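Local coordinates for protein dihydrophenazinedicarboxylate synthase (Burkholderia, PDB 4HMW) that uses FMN and molecular oxygen to catalyse several oxidations in the terminal steps of phenazine antibiotic biosynthesis, releasing hydrogen peroxide, at residues H83-K88 with P172-G177; A117-E122 with V176-E181; V18-Y23 with R197-E202. One frame throughout, in Å; residues are numbered along the deposited sequence.

Contact 1: H83-K88 with P172-G177; sequences HSTSRK and PPRFVG. With FMN (flavin mononucleotide), chain D.
The carbonyl oxygen of Arg174 receives the backbone N-H of Ser84, with Ser84 N to Arg174 O at 2.7 Å; the CA-H of His83 leans on the same oxygen. Beside this bond the Arg174 side chain, extended from CG to NE, runs alongside the His83 imidazole and points the same way, the two flat groups turned 56° apart. ND1 of His83 lies at the guanidinium edge, 3.3 Å from Arg174 NE. Thr85 OG1 flanks the arginine's CD methylene at 3.5 Å, and a water joins Ser84 OG to the carbonyl oxygen of Pro173. Here strand 77-83 ends against the start of strand 175-182, with His83 and Phe175 an antiparallel non-hydrogen-bonded pair, and a type I turn leads on into helix 87-95. Ser86 suits the N-cap: its short hydroxyl donates to His83 O and caps Gly89 N. It also accepts from Lys88 NZ, whose long chain bends at its last two torsions to bring the ammonium to FMN O1P (2.8 Å) and O4'. Further out, Arg174 NH2 bonds to Ser143 O, tying the arginine to the loop after helix 134-142. His83 probably binds substrate, by analogy with relatives.

Contact 2: A117-E122 with V176-E181; sequences AVPLEE and VGYRLE
Gly177 O is approached by two donors: Leu120 N, 2.9 Å from Gly177 O, and a water that also donates to Leu120 O. Farther along, Val118 and Arg179 form an antiparallel hydrogen-bonded pair, with Val118 N to Arg179 O at 2.7 Å and Arg179 N to Val118 O at 2.8 Å. Pro119, lacking an N-H, fits a non-hydrogen-bonded position opposite Tyr178.

On the face carrying Ala117, Pro119 and Tyr178, the tyrosine ring lies against the small Ala117 methyl, CB to CD1 4.0 Å, while its CE1 meets Pro119 CG. Val118 and Arg179 occupy the other face. Leu120 sends CD1 over Gly177, where the absence of a side chain lets the methyl approach CA to 3.8 Å. Its CD2 sits 3.7 Å above one face of the Arg179 guanidinium, toward the rim. The Arg179 chain is bent at chi3 (-59°); its NE pairs with Asp74, the main partner, in a salt bridge, and Arg179 NH2 makes a longer one, 3.3 Å, to Glu181 OE2. Glu181 in turn lays its carboxylate against Val118 CG2.

Strand 175-182 lies between strands 77-83 and 109-119, so this pairing helps close the curled antiparallel sheet characteristic of the FMN-binding split barrel of pyridoxamine 5'-phosphate oxidases.

Contact 3: V18-Y23 with R197-E202; sequences VLFPEY and RRLRYE. With FMN (flavin mononucleotide), chain C.
Residues 18-23 pass as an irregular loop alongside strand 197-202 without pairing with it; the nearest CA atoms, those of Tyr23 and Leu199, are 6.2 Å apart. A tight bend spans Phe20 to Tyr23, closed by the bond from Tyr23 N to Phe20 O; both aromatic side chains meet the strand.

At the Val18 end, Arg197 grips Val18 O end-on with NH1 and NH2, each 3.0 Å from the oxygen, which lies nearly in the guanidinium plane. NH1 arrives close to the C=O axis, whereas NH2 uses a lone pair. With CG anti to the carbonyl carbon (chi1 -79°), Arg197 sets CG over the centre of the Tyr23 ring, a CH-pi contact of 3.6 Å from CG to the ring centroid; bends at chi2 (77°) and chi3 (54°) then carry the guanidinium to Val18 O. Arginine thus serves twice, through its apolar methylenes and its guanidinium N-H groups; NE and NH2 also bond to the carbonyl oxygens of Ala189 and Ala190. The Phe20 ring takes Arg197 CB at its edge, 3.6 Å from CD2, and meets Leu199 CB with CZ at 4.0 Å. Tyr23 OH donates to a water that also accepts from Arg198 N.

Arg198 leaves the strand on the side away from the loop; its NH2 donates to FMN O2P at 2.9 Å and NE pairs with Glu186. Strand 197-204 belongs to the family's C-terminal dimerisation region, and the N-terminal loop packs on it beside an FMN site shared by two subunits. The strand runs between strands 184-189 and 207-212, with Leu33 of helix 30-43 touching Phe20 and Leu199, and Leu149 of the second subunit packing on Tyr23.

How the contacts relate
Contacts 1 and 2 share Val176 and Gly177 and meet where Ser84 packs on Tyr178; strand 175-182 is flanked by a partner in each, strand 77-83 in contact 1 and strand 109-119 in contact 2. Contact 1 is a surface contact, with one backbone bond, a water and many polar side chains near a flavin; contact 2, partly buried, is regular strand pairing with apolar packing and, on one face, the Arg179-Glu181 salt bridge. Contact 3, also partly buried, joins a loop to a strand through aromatic rings and an arginine. Its centre lies about 35 Å from that of contact 1, and each faces a different FMN. Because Lys88 and Arg198 hold phosphate oxygens of these cofactors, each site draws on both subunits.

Contact 1: H83-K88 with P172-G177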
loop_
_atom_site.group_PDB
_atom_site.type_symbol
_atom_site.label_atom_id
_atom_site.label_comp_id
_atom_site.label_asym_id
_atom_site.label_seq_id
_atom_site.Cartn_x
_atom_site.Cartn_y
_atom_site.Cartn_z
ATOM N N HIS B 83 -17.950 -2.087 -0.834
ATOM C CA HIS B 83 -19.040 -2.442 -1.738
ATOM C C HIS B 83 -18.603 -3.612 -2.597
ATOM O O HIS B 83 -17.550 -3.558 -3.203
ATOM C CB HIS B 83 -19.407 -1.288 -2.652
ATOM C CG HIS B 83 -20.057 -0.142 -1.945
ATOM N ND1 HIS B 83 -21.052 0.622 -2.504
ATOM C CD2 HIS B 83 -19.787 0.423 -0.743
ATOM C CE1 HIS B 83 -21.423 1.567 -1.658
ATOM N NE2 HIS B 83 -20.658 1.473 -0.582
ATOM N N SER B 84 -19.399 -4.669 -2.648
ATOM C CA SER B 84 -19.017 -5.870 -3.406
ATOM C C SER B 84 -18.894 -5.576 -4.887
ATOM O O SER B 84 -18.219 -6.312 -5.607
ATOM C CB SER B 84 -20.010 -7.009 -3.184
ATOM O OG SER B 84 -21.293 -6.690 -3.735
ATOM N N THR B 85 -19.527 -4.495 -5.333
ATOM C CA THR B 85 -19.532 -4.125 -6.746
ATOM C C THR B 85 -18.484 -3.093 -7.098
ATOM O O THR B 85 -18.425 -2.600 -8.238
ATOM C CB THR B 85 -20.910 -3.570 -7.160
ATOM O OG1 THR B 85 -21.319 -2.576 -6.198
ATOM C CG2 THR B 85 -21.918 -4.694 -7.228
ATOM N N SER B 86 -17.678 -2.736 -6.108
ATOM C CA SER B 86 -16.562 -1.837 -6.359
ATOM C C SER B 86 -15.491 -2.589 -7.154
ATOM O O SER B 86 -15.609 -3.793 -7.397
ATOM C CB SER B 86 -15.994 -1.345 -5.031
ATOM O OG SER B 86 -15.368 -2.401 -4.328
ATOM N N ARG B 87 -14.428 -1.895 -7.534
ATOM C CA ARG B 87 -13.351 -2.546 -8.248
ATOM C C ARG B 87 -12.709 -3.609 -7.390
ATOM O O ARG B 87 -12.484 -4.716 -7.877
ATOM C CB ARG B 87 -12.308 -1.544 -8.734
ATOM C CG ARG B 87 -11.106 -2.212 -9.440
ATOM C CD ARG B 87 -10.101 -1.198 -10.010
ATOM N NE ARG B 87 -10.745 -0.266 -10.954
ATOM C CZ ARG B 87 -11.070 -0.557 -12.215
ATOM N NH1 ARG B 87 -10.821 -1.754 -12.707
ATOM N NH2 ARG B 87 -11.657 0.342 -13.001
ATOM N N LYS B 88 -12.457 -3.304 -6.110
ATOM C CA LYS B 88 -11.802 -4.289 -5.248
ATOM C C LYS B 88 -12.728 -5.484 -5.049
ATOM O O LYS B 88 -12.277 -6.626 -4.963
ATOM C CB LYS B 88 -11.393 -3.671 -3.919
ATOM C CG LYS B 88 -12.439 -3.722 -2.836
ATOM C CD LYS B 88 -12.081 -2.806 -1.676
ATOM C CE LYS B 88 -12.065 -1.332 -2.073
ATOM N NZ LYS B 88 -13.388 -0.856 -2.599
ATOM N N PRO B 172 -27.760 -2.020 1.931
ATOM C CA PRO B 172 -27.722 -2.439 0.522
ATOM C C PRO B 172 -26.994 -3.767 0.392
ATOM O O PRO B 172 -25.997 -3.941 1.068
ATOM C CB PRO B 172 -26.881 -1.345 -0.154
ATOM C CG PRO B 172 -26.880 -0.187 0.777
ATOM C CD PRO B 172 -27.090 -0.726 2.160
ATOM N N PRO B 173 -27.460 -4.677 -0.471
ATOM C CA PRO B 173 -26.809 -5.988 -0.578
ATOM C C PRO B 173 -25.327 -5.877 -0.944
ATOM O O PRO B 173 -24.554 -6.755 -0.565
ATOM C CB PRO B 173 -27.616 -6.712 -1.681
ATOM C CG PRO B 173 -28.579 -5.648 -2.252
ATOM C CD PRO B 173 -28.742 -4.613 -1.210
ATOM N N ARG B 174 -24.930 -4.805 -1.622
ATOM C CA ARG B 174 -23.516 -4.638 -1.989
ATOM C C ARG B 174 -22.641 -4.284 -0.818
ATOM O O ARG B 174 -21.422 -4.424 -0.921
ATOM C CB ARG B 174 -23.335 -3.598 -3.097
ATOM C CG ARG B 174 -23.662 -2.149 -2.700
ATOM C CD ARG B 174 -23.655 -1.224 -3.918
ATOM N NE ARG B 174 -24.090 0.133 -3.580
ATOM C CZ ARG B 174 -25.360 0.516 -3.516
ATOM N NH1 ARG B 174 -26.340 -0.345 -3.745
ATOM N NH2 ARG B 174 -25.651 1.767 -3.207
ATOM N N PHE B 175 -23.223 -3.791 0.271
ATOM C CA PHE B 175 -22.386 -3.470 1.431
ATOM C C PHE B 175 -22.106 -4.735 2.221
ATOM O O PHE B 175 -23.009 -5.311 2.843
ATOM C CB PHE B 175 -23.045 -2.431 2.344
ATOM C CG PHE B 175 -22.173 -2.023 3.504
ATOM C CD1 PHE B 175 -22.243 -2.702 4.704
ATOM C CD2 PHE B 175 -21.265 -0.976 3.378
ATOM C CE1 PHE B 175 -21.406 -2.343 5.774
ATOM C CE2 PHE B 175 -20.436 -0.606 4.444
ATOM C CZ PHE B 175 -20.508 -1.284 5.631
ATOM N N VAL B 176 -20.843 -5.168 2.198
ATOM C CA VAL B 176 -20.465 -6.442 2.783
ATOM C C VAL B 176 -19.147 -6.340 3.542
ATOM O O VAL B 176 -18.352 -5.420 3.322
ATOM C CB VAL B 176 -20.323 -7.520 1.693
ATOM C CG1 VAL B 176 -21.627 -7.682 0.935
ATOM C CG2 VAL B 176 -19.227 -7.176 0.708
ATOM N N GLY B 177 -18.917 -7.294 4.430
ATOM C CA GLY B 177 -17.636 -7.390 5.109
ATOM C C GLY B 177 -16.832 -8.560 4.579
ATOM O O GLY B 177 -17.395 -9.539 4.058
HETATM N N1 FMN D . -13.273 2.248 1.114
HETATM C C2 FMN D . -14.022 1.181 1.535
HETATM O O2 FMN D . -14.757 0.606 0.714
HETATM N N3 FMN D . -13.973 0.761 2.853
HETATM C C4 FMN D . -13.160 1.386 3.767
HETATM O O4 FMN D . -13.125 0.971 4.941
HETATM C C4A FMN D . -12.394 2.476 3.351
HETATM N N5 FMN D . -11.585 3.135 4.250
HETATM C C5A FMN D . -10.799 4.196 3.802
HETATM C C6 FMN D . -9.955 4.834 4.705
HETATM C C7 FMN D . -9.142 5.876 4.279
HETATM C C7M FMN D . -8.243 6.583 5.269
HETATM C C8 FMN D . -9.205 6.292 2.944
HETATM C C8M FMN D . -8.350 7.434 2.467
HETATM C C9 FMN D . -10.055 5.645 2.039
HETATM C C9A FMN D . -10.838 4.599 2.466
HETATM N N10 FMN D . -11.711 3.973 1.564
HETATM C C10 FMN D . -12.443 2.902 2.011
HETATM C "C1'" FMN D . -11.802 4.392 0.121
HETATM C "C2'" FMN D . -10.881 3.574 -0.742
HETATM O "O2'" FMN D . -9.560 4.087 -0.641
HETATM C "C3'" FMN D . -11.300 3.568 -2.201
HETATM O "O3'" FMN D . -11.561 4.878 -2.692
HETATM C "C4'" FMN D . -12.509 2.660 -2.419
HETATM O "O4'" FMN D . -12.924 1.734 -1.444
HETATM C "C5'" FMN D . -12.809 2.353 -3.858
HETATM O "O5'" FMN D . -11.798 1.428 -4.195
HETATM P P FMN D . -11.793 0.581 -5.568
HETATM O O1P FMN D . -12.653 -0.605 -5.266
HETATM O O2P FMN D . -12.343 1.485 -6.670
HETATM O O3P FMN D . -10.327 0.219 -5.781
HETATM O O HOH W 1 -23.113 -8.312 -2.370
#

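Contact 2: A117-E122 with V176-E181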
loop_
_atom_site.group_PDB
_atom_site.type_symbol
_atom_site.label_atom_id
_atom_site.label_comp_id
_atom_site.label_asym_id
_atom_site.label_seq_id
_atom_site.Cartn_x
_atom_site.Cartn_y
_atom_site.Cartn_z
ATOM N N ALA B 117 -9.361 -12.931 0.915
ATOM C CA ALA B 117 -10.446 -12.228 1.565
ATOM C C ALA B 117 -11.671 -13.112 1.586
ATOM O O ALA B 117 -12.163 -13.509 0.551
ATOM C CB ALA B 117 -10.745 -10.948 0.818
ATOM N N VAL B 118 -12.125 -13.473 2.769
ATOM C CA VAL B 118 -13.265 -14.380 2.901
ATOM C C VAL B 118 -14.511 -13.577 3.239
ATOM O O VAL B 118 -14.537 -12.821 4.205
ATOM C CB VAL B 118 -13.001 -15.397 4.011
ATOM C CG1 VAL B 118 -14.199 -16.344 4.204
ATOM C CG2 VAL B 118 -11.736 -16.199 3.679
ATOM N N PRO B 119 -15.569 -13.741 2.446
ATOM C CA PRO B 119 -16.751 -12.930 2.759
ATOM C C PRO B 119 -17.334 -13.304 4.112
ATOM O O PRO B 119 -17.380 -14.497 4.403
ATOM C CB PRO B 119 -17.746 -13.309 1.636
ATOM C CG PRO B 119 -16.890 -13.784 0.522
ATOM C CD PRO B 119 -15.710 -14.478 1.175
ATOM N N LEU B 120 -17.785 -12.327 4.899
ATOM C CA LEU B 120 -18.499 -12.599 6.144
ATOM C C LEU B 120 -19.931 -13.078 5.895
ATOM O O LEU B 120 -20.450 -12.922 4.802
ATOM C CB LEU B 120 -18.563 -11.339 6.995
ATOM C CG LEU B 120 -17.183 -10.742 7.322
ATOM C CD1 LEU B 120 -17.322 -9.553 8.233
ATOM C CD2 LEU B 120 -16.324 -11.759 7.975
ATOM N N GLU B 121 -20.536 -13.635 6.940
ATOM C CA GLU B 121 -21.933 -14.070 6.906
ATOM C C GLU B 121 -22.853 -12.854 6.906
ATOM O O GLU B 121 -22.442 -11.766 7.289
ATOM C CB GLU B 121 -22.267 -14.974 8.104
ATOM C CG GLU B 121 -21.383 -16.207 8.224
ATOM C CD GLU B 121 -21.481 -17.128 7.010
ATOM O OE1 GLU B 121 -22.605 -17.392 6.535
ATOM O OE2 GLU B 121 -20.417 -17.581 6.517
ATOM N N GLU B 122 -24.108 -13.036 6.490
ATOM C CA GLU B 122 -25.008 -11.902 6.364
ATOM C C GLU B 122 -25.301 -11.284 7.723
ATOM O O GLU B 122 -25.423 -10.074 7.829
ATOM C CB GLU B 122 -26.298 -12.284 5.629
ATOM C CG GLU B 122 -26.115 -12.729 4.162
ATOM C CD GLU B 122 -25.255 -11.775 3.332
ATOM O OE1 GLU B 122 -25.111 -10.596 3.724
ATOM O OE2 GLU B 122 -24.711 -12.206 2.284
ATOM N N VAL B 176 -20.843 -5.168 2.198
ATOM C CA VAL B 176 -20.465 -6.442 2.783
ATOM C C VAL B 176 -19.147 -6.340 3.542
ATOM O O VAL B 176 -18.352 -5.420 3.322
ATOM C CB VAL B 176 -20.323 -7.520 1.693
ATOM C CG1 VAL B 176 -21.627 -7.682 0.935
ATOM C CG2 VAL B 176 -19.227 -7.176 0.708
ATOM N N GLY B 177 -18.917 -7.294 4.430
ATOM C CA GLY B 177 -17.636 -7.390 5.109
ATOM C C GLY B 177 -16.832 -8.560 4.579
ATOM O O GLY B 177 -17.395 -9.539 4.058
ATOM N N TYR B 178 -15.509 -8.451 4.714
ATOM C CA TYR B 178 -14.565 -9.519 4.361
ATOM C C TYR B 178 -13.610 -9.709 5.524
ATOM O O TYR B 178 -13.349 -8.773 6.258
ATOM C CB TYR B 178 -13.702 -9.139 3.130
ATOM C CG TYR B 178 -14.491 -9.075 1.847
ATOM C CD1 TYR B 178 -14.675 -10.187 1.058
ATOM C CD2 TYR B 178 -15.039 -7.887 1.432
ATOM C CE1 TYR B 178 -15.401 -10.101 -0.102
ATOM C CE2 TYR B 178 -15.761 -7.795 0.302
ATOM C CZ TYR B 178 -15.941 -8.888 -0.472
ATOM O OH TYR B 178 -16.685 -8.742 -1.626
ATOM N N ARG B 179 -13.104 -10.921 5.684
ATOM C CA ARG B 179 -11.951 -11.166 6.534
ATOM C C ARG B 179 -10.736 -11.497 5.671
ATOM O O ARG B 179 -10.751 -12.444 4.899
ATOM C CB ARG B 179 -12.245 -12.302 7.519
ATOM C CG ARG B 179 -11.096 -12.507 8.569
ATOM C CD ARG B 179 -11.326 -13.739 9.424
ATOM N NE ARG B 179 -12.593 -13.671 10.144
ATOM C CZ ARG B 179 -13.737 -14.266 9.791
ATOM N NH1 ARG B 179 -14.800 -14.083 10.556
ATOM N NH2 ARG B 179 -13.841 -15.055 8.720
ATOM N N LEU B 180 -9.672 -10.701 5.808
ATOM C CA LEU B 180 -8.431 -11.000 5.165
ATOM C C LEU B 180 -7.701 -11.982 6.045
ATOM O O LEU B 180 -7.218 -11.616 7.096
ATOM C CB LEU B 180 -7.631 -9.722 4.919
ATOM C CG LEU B 180 -6.250 -9.870 4.268
ATOM C CD1 LEU B 180 -6.353 -10.577 2.936
ATOM C CD2 LEU B 180 -5.560 -8.508 4.116
ATOM N N GLU B 181 -7.656 -13.234 5.614
ATOM C CA GLU B 181 -7.035 -14.312 6.374
ATOM C C GLU B 181 -5.651 -14.598 5.803
ATOM O O GLU B 181 -5.508 -14.973 4.621
ATOM C CB GLU B 181 -7.896 -15.588 6.324
ATOM C CG GLU B 181 -9.308 -15.368 6.791
ATOM C CD GLU B 181 -10.087 -16.655 6.983
ATOM O OE1 GLU B 181 -9.673 -17.722 6.450
ATOM O OE2 GLU B 181 -11.144 -16.589 7.656
HETATM O O HOH W 2 -19.905 -10.791 3.047
#

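Contact 3: V18-Y23 with R197-E202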
loop_
_atom_site.group_PDB
_atom_site.type_symbol
_atom_site.label_atom_id
_atom_site.label_comp_id
_atom_site.label_asym_id
_atom_site.label_seq_id
_atom_site.Cartn_x
_atom_site.Cartn_y
_atom_site.Cartn_z
ATOM N N VAL B 18 13.045 0.796 17.262
ATOM C CA VAL B 18 12.027 0.414 18.222
ATOM C C VAL B 18 12.309 -1.004 18.717
ATOM O O VAL B 18 12.997 -1.780 18.065
ATOM C CB VAL B 18 10.610 0.576 17.728
ATOM C CG1 VAL B 18 10.442 2.028 17.215
ATOM C CG2 VAL B 18 10.255 -0.497 16.718
ATOM N N LEU B 19 11.815 -1.319 19.906
ATOM C CA LEU B 19 12.088 -2.612 20.483
ATOM C C LEU B 19 11.261 -3.651 19.737
ATOM O O LEU B 19 10.124 -3.390 19.325
ATOM C CB LEU B 19 11.692 -2.644 21.942
ATOM C CG LEU B 19 12.359 -3.762 22.731
ATOM C CD1 LEU B 19 13.785 -3.372 23.133
ATOM C CD2 LEU B 19 11.480 -4.145 23.973
ATOM N N PHE B 20 11.806 -4.840 19.611
ATOM C CA PHE B 20 11.159 -5.896 18.809
ATOM C C PHE B 20 11.734 -7.211 19.346
ATOM O O PHE B 20 12.444 -7.916 18.660
ATOM C CB PHE B 20 11.497 -5.662 17.349
ATOM C CG PHE B 20 10.821 -6.615 16.358
ATOM C CD1 PHE B 20 9.833 -7.517 16.747
ATOM C CD2 PHE B 20 11.196 -6.579 15.021
ATOM C CE1 PHE B 20 9.242 -8.353 15.814
ATOM C CE2 PHE B 20 10.612 -7.418 14.096
ATOM C CZ PHE B 20 9.634 -8.319 14.494
ATOM N N PRO B 21 11.397 -7.542 20.585
ATOM C CA PRO B 21 11.992 -8.748 21.176
ATOM C C PRO B 21 11.513 -10.005 20.475
ATOM O O PRO B 21 12.245 -11.000 20.491
ATOM C CB PRO B 21 11.523 -8.705 22.637
ATOM C CG PRO B 21 10.379 -7.767 22.665
ATOM C CD PRO B 21 10.658 -6.755 21.581
ATOM N N GLU B 22 10.345 -9.944 19.839
ATOM C CA GLU B 22 9.790 -11.091 19.104
ATOM C C GLU B 22 10.593 -11.470 17.858
ATOM O O GLU B 22 10.419 -12.565 17.292
ATOM C CB GLU B 22 8.344 -10.794 18.711
ATOM C CG GLU B 22 7.429 -10.589 19.894
ATOM C CD GLU B 22 7.311 -9.126 20.368
ATOM O OE1 GLU B 22 8.064 -8.237 19.862
ATOM O OE2 GLU B 22 6.449 -8.889 21.260
ATOM N N TYR B 23 11.473 -10.580 17.411
ATOM C CA TYR B 23 12.313 -10.890 16.265
ATOM C C TYR B 23 13.138 -12.130 16.559
ATOM O O TYR B 23 13.306 -12.979 15.698
ATOM C CB TYR B 23 13.199 -9.687 15.982
ATOM C CG TYR B 23 14.251 -9.788 14.896
ATOM C CD1 TYR B 23 13.920 -9.961 13.528
ATOM C CD2 TYR B 23 15.570 -9.606 15.215
ATOM C CE1 TYR B 23 14.890 -10.004 12.563
ATOM C CE2 TYR B 23 16.536 -9.614 14.242
ATOM C CZ TYR B 23 16.220 -9.813 12.932
ATOM O OH TYR B 23 17.284 -9.794 12.027
ATOM N N ARG B 197 15.159 -5.149 10.965
ATOM C CA ARG B 197 14.623 -6.398 11.501
ATOM C C ARG B 197 13.486 -6.837 10.618
ATOM O O ARG B 197 12.520 -6.105 10.465
ATOM C CB ARG B 197 14.067 -6.192 12.921
ATOM C CG ARG B 197 15.081 -6.149 14.010
ATOM C CD ARG B 197 15.857 -4.850 14.118
ATOM N NE ARG B 197 15.076 -3.612 14.231
ATOM C CZ ARG B 197 14.581 -3.093 15.350
ATOM N NH1 ARG B 197 14.665 -3.725 16.508
ATOM N NH2 ARG B 197 13.964 -1.934 15.281
ATOM N N ARG B 198 13.599 -8.038 10.065
ATOM C CA ARG B 198 12.600 -8.579 9.134
ATOM C C ARG B 198 12.233 -9.969 9.568
ATOM O O ARG B 198 13.068 -10.848 9.587
ATOM C CB ARG B 198 13.151 -8.647 7.714
ATOM C CG ARG B 198 13.579 -7.288 7.117
ATOM C CD ARG B 198 13.893 -7.455 5.646
ATOM N NE ARG B 198 12.700 -7.834 4.892
ATOM C CZ ARG B 198 12.682 -8.167 3.595
ATOM N NH1 ARG B 198 13.805 -8.195 2.894
ATOM N NH2 ARG B 198 11.518 -8.480 3.015
ATOM N N LEU B 199 10.970 -10.157 9.947
ATOM C CA LEU B 199 10.474 -11.442 10.405
ATOM C C LEU B 199 9.332 -11.858 9.517
ATOM O O LEU B 199 8.276 -11.203 9.466
ATOM C CB LEU B 199 9.973 -11.317 11.860
ATOM C CG LEU B 199 9.407 -12.601 12.476
ATOM C CD1 LEU B 199 10.483 -13.672 12.675
ATOM C CD2 LEU B 199 8.745 -12.256 13.817
ATOM N N ARG B 200 9.527 -12.963 8.827
ATOM C CA ARG B 200 8.520 -13.527 7.937
ATOM C C ARG B 200 7.840 -14.745 8.548
ATOM O O ARG B 200 8.508 -15.627 9.064
ATOM C CB ARG B 200 9.158 -13.918 6.594
ATOM C CG ARG B 200 8.234 -14.751 5.717
ATOM C CD ARG B 200 8.904 -15.267 4.453
ATOM N NE ARG B 200 9.294 -14.242 3.514
ATOM C CZ ARG B 200 10.228 -14.414 2.566
ATOM N NH1 ARG B 200 10.904 -15.565 2.480
ATOM N NH2 ARG B 200 10.519 -13.422 1.719
ATOM N N TYR B 201 6.509 -14.729 8.535
ATOM C CA TYR B 201 5.674 -15.885 8.869
ATOM C C TYR B 201 5.061 -16.474 7.609
ATOM O O TYR B 201 4.477 -15.747 6.808
ATOM C CB TYR B 201 4.493 -15.495 9.727
ATOM C CG TYR B 201 4.766 -15.280 11.206
ATOM C CD1 TYR B 201 5.342 -14.094 11.662
ATOM C CD2 TYR B 201 4.427 -16.251 12.150
ATOM C CE1 TYR B 201 5.562 -13.881 13.013
ATOM C CE2 TYR B 201 4.661 -16.055 13.501
ATOM C CZ TYR B 201 5.228 -14.855 13.922
ATOM O OH TYR B 201 5.438 -14.604 15.245
ATOM N N GLU B 202 5.151 -17.787 7.453
ATOM C CA GLU B 202 4.492 -18.462 6.327
ATOM C C GLU B 202 3.688 -19.637 6.843
ATOM O O GLU B 202 4.174 -20.388 7.674
ATOM C CB GLU B 202 5.510 -19.005 5.318
ATOM C CG GLU B 202 6.269 -17.979 4.509
ATOM C CD GLU B 202 7.442 -18.593 3.706
ATOM O OE1 GLU B 202 8.462 -18.977 4.334
ATOM O OE2 GLU B 202 7.331 -18.717 2.448
HETATM N N1 FMN C . 13.503 -1.369 -0.583
HETATM C C2 FMN C . 14.067 -1.267 -1.825
HETATM O O2 FMN C . 14.500 -2.256 -2.390
HETATM N N3 FMN C . 14.100 -0.056 -2.463
HETATM C C4 FMN C . 13.630 1.074 -1.840
HETATM O O4 FMN C . 13.684 2.160 -2.452
HETATM C C4A FMN C . 13.082 0.984 -0.567
HETATM N N5 FMN C . 12.633 2.116 0.092
HETATM C C5A FMN C . 12.054 1.968 1.355
HETATM C C6 FMN C . 11.575 3.089 1.998
HETATM C C7 FMN C . 10.971 2.980 3.234
HETATM C C7M FMN C . 10.471 4.221 3.886
HETATM C C8 FMN C . 10.881 1.741 3.857
HETATM C C8M FMN C . 10.215 1.595 5.185
HETATM C C9 FMN C . 11.357 0.614 3.215
HETATM C C9A FMN C . 11.986 0.725 1.981
HETATM N N10 FMN C . 12.506 -0.410 1.307
HETATM C C10 FMN C . 13.041 -0.256 0.053
HETATM C "C1'" FMN C . 12.488 -1.787 1.868
HETATM C "C2'" FMN C . 11.254 -2.562 1.399
HETATM O "O2'" FMN C . 10.069 -2.129 2.082
HETATM C "C3'" FMN C . 11.408 -4.071 1.594
HETATM O "O3'" FMN C . 11.667 -4.312 2.961
HETATM C "C4'" FMN C . 12.512 -4.654 0.692
HETATM O "O4'" FMN C . 12.590 -3.904 -0.506
HETATM C "C5'" FMN C . 12.320 -6.144 0.458
HETATM O "O5'" FMN C . 11.037 -6.395 -0.077
HETATM P P FMN C . 10.672 -7.806 -0.729
HETATM O O1P FMN C . 11.363 -7.897 -2.076
HETATM O O2P FMN C . 11.185 -8.904 0.215
HETATM O O3P FMN C . 9.192 -7.780 -0.906
HETATM O O HOH W 3 16.351 -8.938 9.593
#